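Local coordinates for protein glycine oxidase (Bacillus cereus ATCC 14579, PDB 7CYX) that probably oxidises glycine to glyoxylate, hydrogen peroxide and ammonium with the help of a bound FAD, a reaction assigned to thiamine diphosphate biosynthesis, at residues 12-17 / 157-162; 44-49 / 153-158; 201-206 / 326-331. All blocks are in the same frame, centred on the assembly; numbering follows the deposited sequence.

Overall arrangement
All three contacts are largely buried; Lys44 in interaction 2 and Glu202 in interaction 3 are the exposed residues at the margins. Interactions 1 and 2 share helix 155-168 and both touch the cofactor: interaction 1 packs that helix against the diphosphate-binding turn, whereas interaction 2 sets its first turn against the loop that borders the flavin. Interaction 3 is centred about 17 Å from the centre of interaction 1, which it meets through Ile15 and Cys330, and about 24 Å from that of interaction 2, which it does not touch. Interaction 1 has no hydrogen bond between its segments, interaction 2 has one, and interaction 3, between two parallel strands of a mixed sheet, has four.

Interaction 1. Residues 12-17 / 157-162; sequences GGVIGS and ELTKAF. With FAD (flavin-adenine dinucleotide), chain C.
Val14 and Thr159 meet where the start of helix 14-25 packs on helix 155-168, at the glycine-rich turn of a Rossmann-type FAD-binding fold. Gly11, Gly13 and Gly16 fit the GxGxxG pattern, and Gly13 is the N-cap residue. Gly13 CA passes 3.3 Å from FAD O2P, a close approach made possible by the bare CA of glycine. Ile15 N adds a weak hydrogen bond to the same oxygen.

Val14 can be followed outward. Val14 CB rests 3.4 Å from Thr159 OG1, the two side chains crossing at about a right angle. With CG1 set between the backbone N and the carbonyl carbon (chi1 71°), the branches part: Val14 CG1 turns to the cofactor, 3.6 Å from FAD O5', while Val14 CG2 turns to the partner helix and packs 3.9 Å from Leu158 CD2, with the Phe162 ring a little farther off. A short branched residue thus serves cofactor and helix at once. Thr159 uses its hydroxyl on Ala155 O, one turn back in its own helix, and offers its methyl CG2 to the Gly13-Val14 peptide.

One turn further on, small Ser17 lets the helices come close: Ser17 CB lies 3.7 Å from Phe162 CB, and the Phe162 ring continues to His21 and Phe22. The Ser17 hydroxyl folds back along its own helix, OG donating to Gly13 O at 2.8 Å, while Ser17 N reaches that carbonyl oxygen from the opposite face of its plane.

Interaction 2. Residues 44-49 / 153-158; sequences KAAAGL and VIAPEL. With FAD (flavin-adenine dinucleotide), chain C.
Gly48 and Val153 join two irregular backbone runs by a single hydrogen bond, Val153 N to Gly48 O at 2.8 Å, with the donor nitrogen tilted 24° from the carbonyl plane and an N-H...O angle of 159°. The return contact is softer, Gly48 CA-H pointing at Val153 O over 3.5 Å. Glycine suits this place twice: its phi is positive (65°), and its bare CA lies right against Val153 O. The carbonyl oxygens of Ala47 and Val153 lie near each other, and Lys256 NZ donates to both, which probably eases their mutual repulsion.

Side-chain packing then follows the first turn of helix 155-168, for which Ile154 is the N-cap residue. Ala155 directs its methyl into the 44-49 segment, Ala155 CB lying 3.9 Å from Ala46 CB. Ala46 CB also lies 3.4 Å from FAD C9A, a small methyl that fits between Ala155 and the flavin. Pro156, well suited to the first turn of a helix because it has no amide hydrogen to offer, lays CG 3.6 Å from Lys44 CA. Beyond CG the lysine chain runs extended and away from this contact, its charged end at an exposed position.

Just beyond Gly48, Leu49 meets the pyrimidine edge of the flavin with its backbone: Leu49 N donates to FAD O4 at 2.9 Å, and FAD N3 donates to Leu49 O at 3.0 Å. Such paired, sequence-independent recognition belongs to the isoalloxazine site of this FAD-dependent oxidoreductase, with the start of helix 155-168 packed behind its loop.

Interaction 3. Residues 201-206 / 326-331; sequences CEKVVI and GLYACT
Val204 and Ile206 exchange backbone hydrogen bonds with Gly326, Tyr328 and Cys330, joining neighbouring parallel strands of the nucleotide-binding sheet. The ladder opens with Val204 N to Gly326 O, 2.7 Å and almost in line with the C=O bond. Tyr328 N then donates to Val204 O at 2.9 Å. Ile206 N reaches Tyr328 O at 3.1 Å from above the carbonyl plane, and Cys330 N closes the series on Ile206 O. The backbone of Lys203 bonds to Ala8, and that of Val205 to Ala8 and Ile10 of strand 5-10, so both edges of strand 203-206 are used. Leu327 bonds instead to His321.

Gly326, with positive phi, has its bare CA beside Glu202 O, and Gly326 O takes a CA-H...O contact from Lys203 CA at 3.1 Å. Tyr328 swings its ring toward Lys203, CG lying anti to the carbonyl carbon (chi1 -60°). Val204 O then sits at the ring edge, in its plane, while Lys203 CD packs obliquely 3.6 Å from Tyr328 CE1. On the other side of the sheet Val204 CG1 and Leu327 CD2 lie side by side, 3.8 Å apart.

Cys330 and Thr331 form a classic beta bulge opposite Tyr317; Thr331 touches FAD, and its OG1 makes a weak hydrogen bond to Ser212 OG. With their backbone groups largely paired, the beta-branched Val204, Val205 and Ile206 can face the buried sides of the sheet.

Interaction 1. Residues 12-17 / 157-162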
loop_
_atom_site.group_PDB
_atom_site.type_symbol
_atom_site.label_atom_id
_atom_site.label_comp_id
_atom_site.label_asym_id
_atom_site.label_seq_id
_atom_site.Cartn_x
_atom_site.Cartn_y
_atom_site.Cartn_z
ATOM N N GLY A 12 -17.829 8.724 4.148
ATOM C CA GLY A 12 -16.912 7.816 3.480
ATOM C C GLY A 12 -15.670 7.505 4.301
ATOM O O GLY A 12 -14.622 7.129 3.740
ATOM N N GLY A 13 -15.785 7.606 5.628
ATOM C CA GLY A 13 -14.770 7.056 6.538
ATOM C C GLY A 13 -14.793 5.530 6.561
ATOM O O GLY A 13 -15.442 4.896 5.745
ATOM N N VAL A 14 -14.077 4.943 7.523
ATOM C CA VAL A 14 -13.973 3.491 7.674
ATOM C C VAL A 14 -15.349 2.884 7.977
ATOM O O VAL A 14 -15.640 1.787 7.490
ATOM C CB VAL A 14 -12.973 3.101 8.781
ATOM C CG1 VAL A 14 -13.491 3.419 10.176
ATOM C CG2 VAL A 14 -12.587 1.630 8.700
ATOM N N ILE A 15 -16.147 3.588 8.803
ATOM C CA ILE A 15 -17.401 3.105 9.330
ATOM C C ILE A 15 -18.431 3.045 8.197
ATOM O O ILE A 15 -19.130 2.083 8.071
ATOM C CB ILE A 15 -17.900 3.975 10.517
ATOM C CG1 ILE A 15 -16.950 3.953 11.719
ATOM C CG2 ILE A 15 -19.304 3.564 10.934
ATOM C CD1 ILE A 15 -16.817 2.592 12.380
ATOM N N GLY A 16 -18.523 4.107 7.397
ATOM C CA GLY A 16 -19.464 4.165 6.291
ATOM C C GLY A 16 -19.011 3.261 5.155
ATOM O O GLY A 16 -19.821 2.581 4.532
ATOM N N SER A 17 -17.699 3.249 4.893
ATOM C CA SER A 17 -17.138 2.363 3.890
ATOM C C SER A 17 -17.344 0.905 4.333
ATOM O O SER A 17 -17.662 0.061 3.493
ATOM C CB SER A 17 -15.700 2.679 3.600
ATOM O OG SER A 17 -15.561 3.999 3.068
ATOM N N GLU A 157 -5.846 2.326 4.510
ATOM C CA GLU A 157 -5.835 1.267 3.498
ATOM C C GLU A 157 -7.072 0.382 3.688
ATOM O O GLU A 157 -7.746 0.007 2.717
ATOM C CB GLU A 157 -4.529 0.477 3.550
ATOM C CG GLU A 157 -3.328 1.218 2.981
ATOM C CD GLU A 157 -3.564 2.012 1.703
ATOM O OE1 GLU A 157 -3.390 1.442 0.611
ATOM O OE2 GLU A 157 -3.897 3.215 1.813
ATOM N N LEU A 158 -7.404 0.087 4.947
ATOM C CA LEU A 158 -8.589 -0.673 5.244
ATOM C C LEU A 158 -9.811 0.104 4.745
ATOM O O LEU A 158 -10.722 -0.467 4.144
ATOM C CB LEU A 158 -8.672 -0.898 6.749
ATOM C CG LEU A 158 -10.013 -1.433 7.227
ATOM C CD1 LEU A 158 -10.220 -2.853 6.696
ATOM C CD2 LEU A 158 -10.094 -1.381 8.743
ATOM N N THR A 159 -9.817 1.412 5.025
ATOM C CA THR A 159 -10.887 2.275 4.624
ATOM C C THR A 159 -11.051 2.200 3.104
ATOM O O THR A 159 -12.107 1.888 2.612
ATOM C CB THR A 159 -10.623 3.730 5.029
ATOM O OG1 THR A 159 -10.564 3.791 6.453
ATOM C CG2 THR A 159 -11.679 4.674 4.506
ATOM N N LYS A 160 -9.972 2.515 2.380
ATOM C CA LYS A 160 -9.991 2.510 0.949
ATOM C C LYS A 160 -10.415 1.115 0.467
ATOM O O LYS A 160 -11.220 1.018 -0.440
ATOM C CB LYS A 160 -8.640 2.980 0.410
ATOM C CG LYS A 160 -8.380 4.476 0.562
ATOM C CD LYS A 160 -6.946 4.879 0.237
ATOM C CE LYS A 160 -6.261 5.717 1.299
ATOM N NZ LYS A 160 -6.350 7.170 1.013
ATOM N N ALA A 161 -9.929 0.043 1.109
ATOM C CA ALA A 161 -10.270 -1.309 0.667
ATOM C C ALA A 161 -11.795 -1.524 0.692
ATOM O O ALA A 161 -12.388 -1.918 -0.331
ATOM C CB ALA A 161 -9.551 -2.333 1.500
ATOM N N PHE A 162 -12.418 -1.266 1.851
ATOM C CA PHE A 162 -13.859 -1.363 2.019
ATOM C C PHE A 162 -14.572 -0.636 0.874
ATOM O O PHE A 162 -15.478 -1.192 0.254
ATOM C CB PHE A 162 -14.318 -0.741 3.341
ATOM C CG PHE A 162 -14.275 -1.636 4.549
ATOM C CD1 PHE A 162 -14.819 -2.907 4.523
ATOM C CD2 PHE A 162 -13.730 -1.189 5.740
ATOM C CE1 PHE A 162 -14.800 -3.724 5.646
ATOM C CE2 PHE A 162 -13.706 -2.003 6.863
ATOM C CZ PHE A 162 -14.228 -3.276 6.814
HETATM P PA FAD C . -14.432 9.617 9.823
HETATM O O1A FAD C . -13.293 8.824 9.315
HETATM O O2A FAD C . -14.130 11.005 10.312
HETATM O O5B FAD C . -15.532 9.587 8.699
HETATM C C5B FAD C . -16.560 10.522 8.711
HETATM C C4B FAD C . -16.685 10.957 7.276
HETATM O O4B FAD C . -17.970 11.522 7.101
HETATM C C3B FAD C . -15.686 12.032 6.908
HETATM O O3B FAD C . -14.927 11.541 5.780
HETATM C C2B FAD C . -16.511 13.257 6.524
HETATM O O2B FAD C . -16.028 13.858 5.314
HETATM C C1B FAD C . -17.851 12.653 6.231
HETATM N N9A FAD C . -19.005 13.523 6.443
HETATM C C8A FAD C . -19.324 14.134 7.601
HETATM N N7A FAD C . -20.459 14.844 7.456
HETATM C C5A FAD C . -20.897 14.641 6.203
HETATM C C6A FAD C . -22.047 15.101 5.429
HETATM N N6A FAD C . -22.927 15.926 6.038
HETATM N N1A FAD C . -22.143 14.714 4.130
HETATM C C2A FAD C . -21.216 13.921 3.580
HETATM N N3A FAD C . -20.125 13.460 4.236
HETATM C C4A FAD C . -19.934 13.775 5.532
HETATM N N1 FAD C . -9.055 3.695 16.256
HETATM C C2 FAD C . -8.629 2.415 16.504
HETATM O O2 FAD C . -9.509 1.526 16.414
HETATM N N3 FAD C . -7.344 2.119 16.818
HETATM C C4 FAD C . -6.409 3.094 16.853
HETATM O O4 FAD C . -5.194 2.873 17.094
HETATM C C4X FAD C . -6.828 4.499 16.617
HETATM N N5 FAD C . -5.961 5.517 16.685
HETATM C C5X FAD C . -6.361 6.781 16.442
HETATM C C6 FAD C . -5.430 7.804 16.488
HETATM C C7 FAD C . -5.824 9.110 16.253
HETATM C C7M FAD C . -4.812 10.240 16.320
HETATM C C8 FAD C . -7.213 9.414 15.927
HETATM C C8M FAD C . -7.668 10.839 15.645
HETATM C C9 FAD C . -8.121 8.405 15.876
HETATM C C9A FAD C . -7.766 7.097 16.115
HETATM N N10 FAD C . -8.704 6.059 16.030
HETATM C C10 FAD C . -8.243 4.751 16.303
HETATM C "C1'" FAD C . -10.141 6.276 15.813
HETATM C "C2'" FAD C . -10.691 6.175 14.426
HETATM O "O2'" FAD C . -9.972 7.108 13.602
HETATM C "C3'" FAD C . -12.161 6.551 14.495
HETATM O "O3'" FAD C . -12.822 6.005 15.674
HETATM C "C4'" FAD C . -12.784 6.179 13.143
HETATM O "O4'" FAD C . -11.971 6.678 12.067
HETATM C "C5'" FAD C . -14.144 6.792 12.941
HETATM O "O5'" FAD C . -14.498 6.574 11.588
HETATM P P FAD C . -15.758 7.333 10.977
HETATM O O1P FAD C . -16.889 7.326 11.940
HETATM O O2P FAD C . -15.930 6.830 9.569
HETATM O O3P FAD C . -15.170 8.846 11.047
#

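Interaction 2. Residues 44-49 / 153-158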
loop_
_atom_site.group_PDB
_atom_site.type_symbol
_atom_site.label_atom_id
_atom_site.label_comp_id
_atom_site.label_asym_id
_atom_site.label_seq_id
_atom_site.Cartn_x
_atom_site.Cartn_y
_atom_site.Cartn_z
ATOM N N LYS A 44 -8.026 8.264 8.323
ATOM C CA LYS A 44 -6.680 8.261 7.704
ATOM C C LYS A 44 -5.614 8.716 8.709
ATOM O O LYS A 44 -4.420 8.609 8.437
ATOM C CB LYS A 44 -6.642 9.118 6.440
ATOM C CG LYS A 44 -6.355 10.595 6.639
ATOM C CD LYS A 44 -6.007 11.333 5.369
ATOM C CE LYS A 44 -6.136 12.837 5.541
ATOM N NZ LYS A 44 -5.256 13.579 4.608
ATOM N N ALA A 45 -6.061 9.213 9.866
ATOM C CA ALA A 45 -5.201 9.722 10.899
ATOM C C ALA A 45 -4.886 8.631 11.932
ATOM O O ALA A 45 -3.929 8.743 12.658
ATOM C CB ALA A 45 -5.872 10.916 11.526
ATOM N N ALA A 46 -5.687 7.561 11.966
ATOM C CA ALA A 46 -5.658 6.582 13.052
ATOM C C ALA A 46 -4.447 5.637 12.936
ATOM O O ALA A 46 -4.017 5.304 11.872
ATOM C CB ALA A 46 -6.962 5.827 13.050
ATOM N N ALA A 47 -3.929 5.178 14.077
ATOM C CA ALA A 47 -2.765 4.287 14.110
ATOM C C ALA A 47 -3.176 2.826 13.864
ATOM O O ALA A 47 -2.327 1.966 13.799
ATOM C CB ALA A 47 -2.050 4.429 15.425
ATOM N N GLY A 48 -4.471 2.544 13.723
ATOM C CA GLY A 48 -4.925 1.229 13.303
ATOM C C GLY A 48 -4.618 0.119 14.306
ATOM O O GLY A 48 -4.558 -1.049 13.927
ATOM N N LEU A 49 -4.465 0.454 15.593
ATOM C CA LEU A 49 -4.202 -0.564 16.615
ATOM C C LEU A 49 -5.500 -1.320 16.878
ATOM O O LEU A 49 -6.550 -0.740 16.788
ATOM C CB LEU A 49 -3.697 0.112 17.889
ATOM C CG LEU A 49 -2.384 0.881 17.734
ATOM C CD1 LEU A 49 -2.012 1.585 19.031
ATOM C CD2 LEU A 49 -1.259 -0.049 17.307
ATOM N N VAL A 153 -3.610 -2.606 11.796
ATOM C CA VAL A 153 -3.796 -2.474 10.333
ATOM C C VAL A 153 -3.425 -1.051 9.928
ATOM O O VAL A 153 -3.053 -0.256 10.780
ATOM C CB VAL A 153 -5.254 -2.769 9.961
ATOM C CG1 VAL A 153 -5.553 -4.247 10.021
ATOM C CG2 VAL A 153 -6.216 -1.987 10.830
ATOM N N ILE A 154 -3.474 -0.789 8.635
ATOM C CA ILE A 154 -3.247 0.584 8.129
ATOM C C ILE A 154 -4.637 1.158 7.871
ATOM O O ILE A 154 -5.236 0.818 6.860
ATOM C CB ILE A 154 -2.345 0.558 6.890
ATOM C CG1 ILE A 154 -0.958 0.051 7.268
ATOM C CG2 ILE A 154 -2.280 1.924 6.246
ATOM C CD1 ILE A 154 -0.254 -0.651 6.164
ATOM N N ALA A 155 -5.112 1.967 8.811
ATOM C CA ALA A 155 -6.465 2.551 8.806
ATOM C C ALA A 155 -6.881 3.060 7.429
ATOM O O ALA A 155 -7.920 2.650 6.968
ATOM C CB ALA A 155 -6.560 3.622 9.851
ATOM N N PRO A 156 -6.152 3.977 6.775
ATOM C CA PRO A 156 -6.585 4.479 5.470
ATOM C C PRO A 156 -6.673 3.371 4.407
ATOM O O PRO A 156 -7.438 3.497 3.483
ATOM C CB PRO A 156 -5.546 5.527 5.035
ATOM C CG PRO A 156 -4.581 5.680 6.210
ATOM C CD PRO A 156 -4.927 4.632 7.253
ATOM N N GLU A 157 -5.846 2.326 4.510
ATOM C CA GLU A 157 -5.835 1.267 3.498
ATOM C C GLU A 157 -7.072 0.382 3.688
ATOM O O GLU A 157 -7.746 0.007 2.717
ATOM C CB GLU A 157 -4.529 0.477 3.550
ATOM C CG GLU A 157 -3.328 1.218 2.981
ATOM C CD GLU A 157 -3.564 2.012 1.703
ATOM O OE1 GLU A 157 -3.390 1.442 0.611
ATOM O OE2 GLU A 157 -3.897 3.215 1.813
ATOM N N LEU A 158 -7.404 0.087 4.947
ATOM C CA LEU A 158 -8.589 -0.673 5.244
ATOM C C LEU A 158 -9.811 0.104 4.745
ATOM O O LEU A 158 -10.722 -0.467 4.144
ATOM C CB LEU A 158 -8.672 -0.898 6.749
ATOM C CG LEU A 158 -10.013 -1.433 7.227
ATOM C CD1 LEU A 158 -10.220 -2.853 6.696
ATOM C CD2 LEU A 158 -10.094 -1.381 8.743
HETATM P PA FAD C . -14.432 9.617 9.823
HETATM O O1A FAD C . -13.293 8.824 9.315
HETATM O O2A FAD C . -14.130 11.005 10.312
HETATM O O5B FAD C . -15.532 9.587 8.699
HETATM C C5B FAD C . -16.560 10.522 8.711
HETATM C C4B FAD C . -16.685 10.957 7.276
HETATM O O4B FAD C . -17.970 11.522 7.101
HETATM C C3B FAD C . -15.686 12.032 6.908
HETATM O O3B FAD C . -14.927 11.541 5.780
HETATM C C2B FAD C . -16.511 13.257 6.524
HETATM O O2B FAD C . -16.028 13.858 5.314
HETATM C C1B FAD C . -17.851 12.653 6.231
HETATM N N9A FAD C . -19.005 13.523 6.443
HETATM C C8A FAD C . -19.324 14.134 7.601
HETATM N N7A FAD C . -20.459 14.844 7.456
HETATM C C5A FAD C . -20.897 14.641 6.203
HETATM C C6A FAD C . -22.047 15.101 5.429
HETATM N N6A FAD C . -22.927 15.926 6.038
HETATM N N1A FAD C . -22.143 14.714 4.130
HETATM C C2A FAD C . -21.216 13.921 3.580
HETATM N N3A FAD C . -20.125 13.460 4.236
HETATM C C4A FAD C . -19.934 13.775 5.532
HETATM N N1 FAD C . -9.055 3.695 16.256
HETATM C C2 FAD C . -8.629 2.415 16.504
HETATM O O2 FAD C . -9.509 1.526 16.414
HETATM N N3 FAD C . -7.344 2.119 16.818
HETATM C C4 FAD C . -6.409 3.094 16.853
HETATM O O4 FAD C . -5.194 2.873 17.094
HETATM C C4X FAD C . -6.828 4.499 16.617
HETATM N N5 FAD C . -5.961 5.517 16.685
HETATM C C5X FAD C . -6.361 6.781 16.442
HETATM C C6 FAD C . -5.430 7.804 16.488
HETATM C C7 FAD C . -5.824 9.110 16.253
HETATM C C7M FAD C . -4.812 10.240 16.320
HETATM C C8 FAD C . -7.213 9.414 15.927
HETATM C C8M FAD C . -7.668 10.839 15.645
HETATM C C9 FAD C . -8.121 8.405 15.876
HETATM C C9A FAD C . -7.766 7.097 16.115
HETATM N N10 FAD C . -8.704 6.059 16.030
HETATM C C10 FAD C . -8.243 4.751 16.303
HETATM C "C1'" FAD C . -10.141 6.276 15.813
HETATM C "C2'" FAD C . -10.691 6.175 14.426
HETATM O "O2'" FAD C . -9.972 7.108 13.602
HETATM C "C3'" FAD C . -12.161 6.551 14.495
HETATM O "O3'" FAD C . -12.822 6.005 15.674
HETATM C "C4'" FAD C . -12.784 6.179 13.143
HETATM O "O4'" FAD C . -11.971 6.678 12.067
HETATM C "C5'" FAD C . -14.144 6.792 12.941
HETATM O "O5'" FAD C . -14.498 6.574 11.588
HETATM P P FAD C . -15.758 7.333 10.977
HETATM O O1P FAD C . -16.889 7.326 11.940
HETATM O O2P FAD C . -15.930 6.830 9.569
HETATM O O3P FAD C . -15.170 8.846 11.047
#

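Interaction 3. Residues 201-206 / 326-331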
loop_
_atom_site.group_PDB
_atom_site.type_symbol
_atom_site.label_atom_id
_atom_site.label_comp_id
_atom_site.label_asym_id
_atom_site.label_seq_id
_atom_site.Cartn_x
_atom_site.Cartn_y
_atom_site.Cartn_z
ATOM N N CYS A 201 -33.212 7.565 -2.264
ATOM C CA CYS A 201 -32.925 6.322 -1.591
ATOM C C CYS A 201 -34.095 5.955 -0.680
ATOM O O CYS A 201 -34.967 6.782 -0.451
ATOM C CB CYS A 201 -31.624 6.431 -0.807
ATOM S SG CYS A 201 -31.714 7.617 0.552
ATOM N N GLU A 202 -34.092 4.710 -0.192
ATOM C CA GLU A 202 -35.167 4.166 0.660
ATOM C C GLU A 202 -34.680 4.005 2.107
ATOM O O GLU A 202 -35.485 3.840 3.024
ATOM C CB GLU A 202 -35.654 2.809 0.125
ATOM C CG GLU A 202 -36.680 2.910 -1.005
ATOM C CD GLU A 202 -37.394 1.611 -1.359
ATOM O OE1 GLU A 202 -38.170 1.121 -0.507
ATOM O OE2 GLU A 202 -37.158 1.077 -2.478
ATOM N N LYS A 203 -33.359 3.964 2.289
ATOM C CA LYS A 203 -32.753 3.884 3.597
ATOM C C LYS A 203 -31.547 4.822 3.609
ATOM O O LYS A 203 -30.933 5.068 2.568
ATOM C CB LYS A 203 -32.323 2.456 3.948
ATOM C CG LYS A 203 -33.433 1.413 4.002
ATOM C CD LYS A 203 -32.932 0.070 4.509
ATOM C CE LYS A 203 -33.834 -1.105 4.190
ATOM N NZ LYS A 203 -35.268 -0.770 4.347
ATOM N N VAL A 204 -31.240 5.342 4.796
ATOM C CA VAL A 204 -30.108 6.197 5.016
ATOM C C VAL A 204 -29.329 5.636 6.196
ATOM O O VAL A 204 -29.949 5.143 7.129
ATOM C CB VAL A 204 -30.545 7.641 5.297
ATOM C CG1 VAL A 204 -29.510 8.396 6.108
ATOM C CG2 VAL A 204 -30.833 8.381 4.007
ATOM N N VAL A 205 -27.996 5.744 6.135
ATOM C CA VAL A 205 -27.136 5.540 7.280
ATOM C C VAL A 205 -26.255 6.778 7.509
ATOM O O VAL A 205 -25.508 7.214 6.619
ATOM C CB VAL A 205 -26.268 4.287 7.127
ATOM C CG1 VAL A 205 -25.535 4.001 8.424
ATOM C CG2 VAL A 205 -27.087 3.083 6.681
ATOM N N ILE A 206 -26.330 7.297 8.737
ATOM C CA ILE A 206 -25.536 8.413 9.211
ATOM C C ILE A 206 -24.210 7.867 9.736
ATOM O O ILE A 206 -24.178 7.317 10.832
ATOM C CB ILE A 206 -26.290 9.193 10.307
ATOM C CG1 ILE A 206 -27.625 9.746 9.814
ATOM C CG2 ILE A 206 -25.429 10.311 10.873
ATOM C CD1 ILE A 206 -28.472 10.347 10.917
ATOM N N GLY A 326 -36.329 3.377 7.842
ATOM C CA GLY A 326 -35.191 3.401 6.943
ATOM C C GLY A 326 -34.101 4.369 7.379
ATOM O O GLY A 326 -33.145 4.578 6.622
ATOM N N LEU A 327 -34.237 4.966 8.574
ATOM C CA LEU A 327 -33.257 5.932 9.067
ATOM C C LEU A 327 -32.380 5.231 10.115
ATOM O O LEU A 327 -32.859 4.789 11.159
ATOM C CB LEU A 327 -34.016 7.142 9.624
ATOM C CG LEU A 327 -33.285 8.486 9.766
ATOM C CD1 LEU A 327 -33.149 8.868 11.227
ATOM C CD2 LEU A 327 -31.928 8.511 9.078
ATOM N N TYR A 328 -31.091 5.102 9.789
ATOM C CA TYR A 328 -30.147 4.376 10.584
ATOM C C TYR A 328 -29.023 5.335 10.990
ATOM O O TYR A 328 -28.834 6.366 10.353
ATOM C CB TYR A 328 -29.606 3.155 9.817
ATOM C CG TYR A 328 -30.643 2.147 9.385
ATOM C CD1 TYR A 328 -31.339 2.333 8.209
ATOM C CD2 TYR A 328 -30.931 1.016 10.136
ATOM C CE1 TYR A 328 -32.320 1.451 7.794
ATOM C CE2 TYR A 328 -31.900 0.108 9.729
ATOM C CZ TYR A 328 -32.591 0.324 8.546
ATOM O OH TYR A 328 -33.538 -0.532 8.070
ATOM N N ALA A 329 -28.247 4.916 12.000
ATOM C CA ALA A 329 -27.123 5.661 12.558
ATOM C C ALA A 329 -25.996 4.685 12.885
ATOM O O ALA A 329 -26.276 3.570 13.322
ATOM C CB ALA A 329 -27.553 6.396 13.810
ATOM N N CYS A 330 -24.750 5.142 12.711
ATOM C CA CYS A 330 -23.550 4.355 12.972
ATOM C C CYS A 330 -22.338 5.300 13.062
ATOM O O CYS A 330 -21.566 5.393 12.131
ATOM C CB CYS A 330 -23.373 3.264 11.910
ATOM S SG CYS A 330 -22.193 1.969 12.384
ATOM N N THR A 331 -22.193 5.983 14.212
ATOM C CA THR A 331 -21.089 6.920 14.502
ATOM C C THR A 331 -20.940 7.105 16.007
ATOM O O THR A 331 -21.858 6.851 16.744
ATOM C CB THR A 331 -21.301 8.339 13.953
ATOM O OG1 THR A 331 -22.713 8.530 13.904
ATOM C CG2 THR A 331 -20.671 8.539 12.595
#